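PDB 5I4A: protein argonaute from Marinitoga piezophila, which cleaves single-stranded DNA, and can also cut RNA, that is complementary to a short guide RNA carrying a 5'-hydroxyl end. Local coordinates for residues A[119-129]-A[221-232]. Residues are numbered along the deposited sequence; the frame is centred on the assembly and turned at random.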
loop_
_atom_site.group_PDB
_atom_site.type_symbol
_atom_site.label_atom_id
_atom_site.label_comp_id
_atom_site.label_asym_id
_atom_site.label_seq_id
_atom_site.Cartn_x
_atom_site.Cartn_y
_atom_site.Cartn_z
ATOM N N PHE A 119 -18.324 1.090 -23.012
ATOM C CA PHE A 119 -18.364 2.112 -24.047
ATOM C C PHE A 119 -16.950 2.421 -24.511
ATOM O O PHE A 119 -16.021 2.486 -23.702
ATOM C CB PHE A 119 -19.071 3.394 -23.568
ATOM C CG PHE A 119 -18.441 4.036 -22.359
ATOM C CD1 PHE A 119 -17.427 4.972 -22.501
ATOM C CD2 PHE A 119 -18.889 3.730 -21.084
ATOM C CE1 PHE A 119 -16.857 5.572 -21.394
ATOM C CE2 PHE A 119 -18.323 4.328 -19.973
ATOM C CZ PHE A 119 -17.307 5.250 -20.128
ATOM N N SER A 120 -16.793 2.586 -25.821
ATOM C CA SER A 120 -15.509 2.981 -26.377
ATOM C C SER A 120 -15.218 4.434 -26.027
ATOM O O SER A 120 -16.118 5.279 -26.003
ATOM C CB SER A 120 -15.507 2.790 -27.894
ATOM O OG SER A 120 -14.244 3.114 -28.454
ATOM N N LEU A 121 -13.951 4.721 -25.747
ATOM C CA LEU A 121 -13.554 6.073 -25.383
ATOM C C LEU A 121 -13.615 6.989 -26.598
ATOM O O LEU A 121 -13.111 6.644 -27.672
ATOM C CB LEU A 121 -12.143 6.069 -24.798
ATOM C CG LEU A 121 -11.979 5.511 -23.382
ATOM C CD1 LEU A 121 -10.519 5.472 -22.992
ATOM C CD2 LEU A 121 -12.753 6.350 -22.395
ATOM N N ASP A 122 -14.241 8.157 -26.427
ATOM C CA ASP A 122 -14.217 9.166 -27.482
ATOM C C ASP A 122 -12.785 9.524 -27.857
ATOM O O ASP A 122 -12.475 9.733 -29.036
ATOM C CB ASP A 122 -14.970 10.418 -27.028
ATOM C CG ASP A 122 -16.377 10.117 -26.547
ATOM O OD1 ASP A 122 -17.074 9.299 -27.187
ATOM O OD2 ASP A 122 -16.788 10.703 -25.523
ATOM N N SER A 123 -11.895 9.582 -26.864
ATOM C CA SER A 123 -10.533 10.039 -27.109
ATOM C C SER A 123 -9.728 9.012 -27.897
ATOM O O SER A 123 -8.904 9.380 -28.744
ATOM C CB SER A 123 -9.845 10.359 -25.780
ATOM O OG SER A 123 -8.456 10.578 -25.962
ATOM N N ASN A 124 -9.941 7.723 -27.636
ATOM C CA ASN A 124 -9.195 6.668 -28.316
ATOM C C ASN A 124 -10.169 5.562 -28.692
ATOM O O ASN A 124 -10.725 4.889 -27.817
ATOM C CB ASN A 124 -8.064 6.136 -27.444
ATOM C CG ASN A 124 -7.002 5.425 -28.249
ATOM O OD1 ASN A 124 -7.297 4.512 -29.018
ATOM N ND2 ASN A 124 -5.756 5.849 -28.088
ATOM N N GLU A 125 -10.361 5.368 -30.000
ATOM C CA GLU A 125 -11.380 4.441 -30.479
ATOM C C GLU A 125 -11.058 2.998 -30.110
ATOM O O GLU A 125 -11.969 2.171 -29.983
ATOM C CB GLU A 125 -11.532 4.586 -31.994
ATOM C CG GLU A 125 -12.766 3.921 -32.574
ATOM C CD GLU A 125 -14.061 4.591 -32.147
ATOM O OE1 GLU A 125 -14.010 5.665 -31.509
ATOM O OE2 GLU A 125 -15.137 4.039 -32.457
ATOM N N ASN A 126 -9.781 2.678 -29.921
ATOM C CA ASN A 126 -9.352 1.306 -29.691
ATOM C C ASN A 126 -9.363 0.906 -28.218
ATOM O O ASN A 126 -8.872 -0.177 -27.883
ATOM C CB ASN A 126 -7.952 1.091 -30.272
ATOM C CG ASN A 126 -7.891 1.358 -31.765
ATOM O OD1 ASN A 126 -8.191 0.484 -32.577
ATOM N ND2 ASN A 126 -7.496 2.571 -32.132
ATOM N N VAL A 127 -9.915 1.735 -27.334
ATOM C CA VAL A 127 -9.927 1.458 -25.902
ATOM C C VAL A 127 -11.371 1.339 -25.433
ATOM O O VAL A 127 -12.208 2.190 -25.758
ATOM C CB VAL A 127 -9.181 2.544 -25.105
ATOM C CG1 VAL A 127 -9.204 2.214 -23.622
ATOM C CG2 VAL A 127 -7.748 2.674 -25.599
ATOM N N ASN A 128 -11.657 0.286 -24.670
ATOM C CA ASN A 128 -12.973 0.059 -24.088
ATOM C C ASN A 128 -12.941 0.385 -22.600
ATOM O O ASN A 128 -12.025 -0.036 -21.886
ATOM C CB ASN A 128 -13.425 -1.389 -24.291
ATOM C CG ASN A 128 -14.181 -1.590 -25.587
ATOM O OD1 ASN A 128 -14.022 -2.608 -26.260
ATOM N ND2 ASN A 128 -15.016 -0.620 -25.942
ATOM N N ALA A 129 -13.943 1.130 -22.141
ATOM C CA ALA A 129 -14.114 1.444 -20.725
ATOM C C ALA A 129 -15.188 0.515 -20.173
ATOM O O ALA A 129 -16.381 0.704 -20.428
ATOM C CB ALA A 129 -14.482 2.911 -20.529
ATOM N N PHE A 221 -5.053 9.707 -23.493
ATOM C CA PHE A 221 -6.491 9.703 -23.243
ATOM C C PHE A 221 -6.816 9.767 -21.754
ATOM O O PHE A 221 -7.923 9.396 -21.350
ATOM C CB PHE A 221 -7.164 8.490 -23.898
ATOM C CG PHE A 221 -6.663 7.159 -23.407
ATOM C CD1 PHE A 221 -5.574 6.547 -24.006
ATOM C CD2 PHE A 221 -7.307 6.501 -22.372
ATOM C CE1 PHE A 221 -5.125 5.314 -23.566
ATOM C CE2 PHE A 221 -6.865 5.267 -21.929
ATOM C CZ PHE A 221 -5.771 4.674 -22.526
ATOM N N SER A 222 -5.884 10.258 -20.932
ATOM C CA SER A 222 -6.126 10.377 -19.497
ATOM C C SER A 222 -7.199 11.405 -19.159
ATOM O O SER A 222 -7.800 11.316 -18.082
ATOM C CB SER A 222 -4.826 10.734 -18.775
ATOM O OG SER A 222 -4.208 11.863 -19.368
ATOM N N LYS A 223 -7.448 12.377 -20.039
ATOM C CA LYS A 223 -8.494 13.362 -19.770
ATOM C C LYS A 223 -9.858 12.694 -19.669
ATOM O O LYS A 223 -10.610 12.930 -18.716
ATOM C CB LYS A 223 -8.498 14.442 -20.852
ATOM C CG LYS A 223 -9.810 15.209 -20.954
ATOM C CD LYS A 223 -9.662 16.457 -21.809
ATOM C CE LYS A 223 -11.008 17.099 -22.101
ATOM N NZ LYS A 223 -11.684 16.468 -23.267
ATOM N N GLU A 224 -10.194 11.846 -20.643
ATOM C CA GLU A 224 -11.463 11.132 -20.575
ATOM C C GLU A 224 -11.468 10.120 -19.436
ATOM O O GLU A 224 -12.518 9.877 -18.831
ATOM C CB GLU A 224 -11.758 10.446 -21.909
ATOM C CG GLU A 224 -13.218 10.071 -22.099
ATOM C CD GLU A 224 -13.499 9.481 -23.466
ATOM O OE1 GLU A 224 -12.562 9.404 -24.287
ATOM O OE2 GLU A 224 -14.658 9.088 -23.718
ATOM N N VAL A 225 -10.309 9.530 -19.124
ATOM C CA VAL A 225 -10.220 8.617 -17.988
ATOM C C VAL A 225 -10.521 9.355 -16.689
ATOM O O VAL A 225 -11.213 8.832 -15.805
ATOM C CB VAL A 225 -8.834 7.944 -17.953
ATOM C CG1 VAL A 225 -8.657 7.135 -16.674
ATOM C CG2 VAL A 225 -8.650 7.055 -19.169
ATOM N N HIS A 226 -10.016 10.585 -16.556
ATOM C CA HIS A 226 -10.292 11.371 -15.357
ATOM C C HIS A 226 -11.753 11.801 -15.297
ATOM O O HIS A 226 -12.381 11.731 -14.234
ATOM C CB HIS A 226 -9.369 12.588 -15.305
ATOM C CG HIS A 226 -7.941 12.252 -15.006
ATOM N ND1 HIS A 226 -7.578 11.217 -14.172
ATOM C CD2 HIS A 226 -6.784 12.814 -15.432
ATOM C CE1 HIS A 226 -6.261 11.155 -14.095
ATOM N NE2 HIS A 226 -5.755 12.114 -14.851
ATOM N N GLU A 227 -12.311 12.252 -16.424
ATOM C CA GLU A 227 -13.712 12.665 -16.453
ATOM C C GLU A 227 -14.628 11.529 -16.014
ATOM O O GLU A 227 -15.513 11.716 -15.170
ATOM C CB GLU A 227 -14.092 13.142 -17.854
ATOM C CG GLU A 227 -13.677 14.569 -18.159
ATOM C CD GLU A 227 -13.563 14.838 -19.646
ATOM O OE1 GLU A 227 -13.836 13.914 -20.444
ATOM O OE2 GLU A 227 -13.193 15.972 -20.017
ATOM N N ILE A 228 -14.421 10.338 -16.579
ATOM C CA ILE A 228 -15.246 9.182 -16.239
ATOM C C ILE A 228 -15.194 8.904 -14.744
ATOM O O ILE A 228 -16.218 8.623 -14.110
ATOM C CB ILE A 228 -14.799 7.958 -17.059
ATOM C CG1 ILE A 228 -15.166 8.155 -18.528
ATOM C CG2 ILE A 228 -15.411 6.682 -16.512
ATOM C CD1 ILE A 228 -14.404 7.261 -19.454
ATOM N N TYR A 229 -14.005 8.994 -14.150
ATOM C CA TYR A 229 -13.876 8.713 -12.726
ATOM C C TYR A 229 -14.541 9.773 -11.855
ATOM O O TYR A 229 -14.906 9.472 -10.713
ATOM C CB TYR A 229 -12.400 8.585 -12.345
ATOM C CG TYR A 229 -11.914 7.159 -12.226
ATOM C CD1 TYR A 229 -12.344 6.345 -11.186
ATOM C CD2 TYR A 229 -11.018 6.627 -13.147
ATOM C CE1 TYR A 229 -11.902 5.040 -11.067
ATOM C CE2 TYR A 229 -10.568 5.320 -13.035
ATOM C CZ TYR A 229 -11.014 4.532 -11.992
ATOM O OH TYR A 229 -10.575 3.233 -11.872
ATOM N N LYS A 230 -14.727 10.993 -12.368
ATOM C CA LYS A 230 -15.151 12.101 -11.515
ATOM C C LYS A 230 -16.656 12.075 -11.243
ATOM O O LYS A 230 -17.086 12.053 -10.083
ATOM C CB LYS A 230 -14.732 13.438 -12.138
ATOM C CG LYS A 230 -14.969 14.623 -11.214
ATOM C CD LYS A 230 -14.854 15.943 -11.955
ATOM C CE LYS A 230 -14.938 17.127 -11.000
ATOM N NZ LYS A 230 -16.172 17.110 -10.163
ATOM N N ASN A 231 -17.476 12.081 -12.298
ATOM C CA ASN A 231 -18.923 12.137 -12.120
ATOM C C ASN A 231 -19.607 11.015 -12.893
ATOM O O ASN A 231 -20.734 11.183 -13.376
ATOM C CB ASN A 231 -19.479 13.498 -12.543
ATOM C CG ASN A 231 -18.744 14.652 -11.876
ATOM O OD1 ASN A 231 -17.929 15.340 -12.503
ATOM N ND2 ASN A 231 -19.026 14.868 -10.599
ATOM N N LYS A 232 -18.939 9.863 -13.041
ATOM C CA LYS A 232 -19.557 8.677 -13.624
ATOM C C LYS A 232 -19.298 7.433 -12.778
ATOM O O LYS A 232 -19.674 6.329 -13.193
ATOM C CB LYS A 232 -19.075 8.448 -15.062
ATOM C CG LYS A 232 -20.068 7.738 -15.975
ATOM C CD LYS A 232 -19.533 7.716 -17.392
ATOM C CE LYS A 232 -20.619 7.347 -18.374
ATOM N NZ LYS A 232 -20.224 7.653 -19.773
HETATM O O HOH W 1 -9.239 12.250 -23.131
#
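The carboxylate of E224 grips two consecutive backbone amides of the loop across from it. D122 N donates to E224 OE2 at 2.9 Å, on that oxygen's syn lone pair. S123 N reaches E224 OE1 at 2.7 Å, also on the syn side but 20° out of the carboxylate plane, and the N-H...O angle of 161° makes this the straighter bond. Extended beyond a CG that lies anti to the backbone N, E224 slides past L121 to reach these amides. D122 OD2 lies 3.2 Å from E224 OE2, a like-charge approach that may disfavour full ionisation of both. Replacing E224 by alanine removes the carboxylate and would probably leave the amides of D122 and S123 without their acceptor.

Residues 119-129 form the tip of a beta-hairpin between strands 111-120 and 127-140 of linker L1, with a type I turn over N124-V127 and an Asx turn at N124; helix 222-231, from linker L2, packs on it within the PAZ lobe.

Apolar contacts flank the carboxylate. The L121 and F221 side chains cross at about a right angle, bringing L121 CD1 to 3.4 Å from F221 CD2, while L121 CD2 presses on I228 CD1. V127 CG2 sits over one face of the F221 ring. I228 CD1 comes to 3.6 Å from F119 CE1 at the ring's edge, with CG1 in the ring plane.

K232 NZ stands 4.1 Å from the F119 ring centroid, 25° off the normal, a cation-pi contact on the face opposite A129 CB.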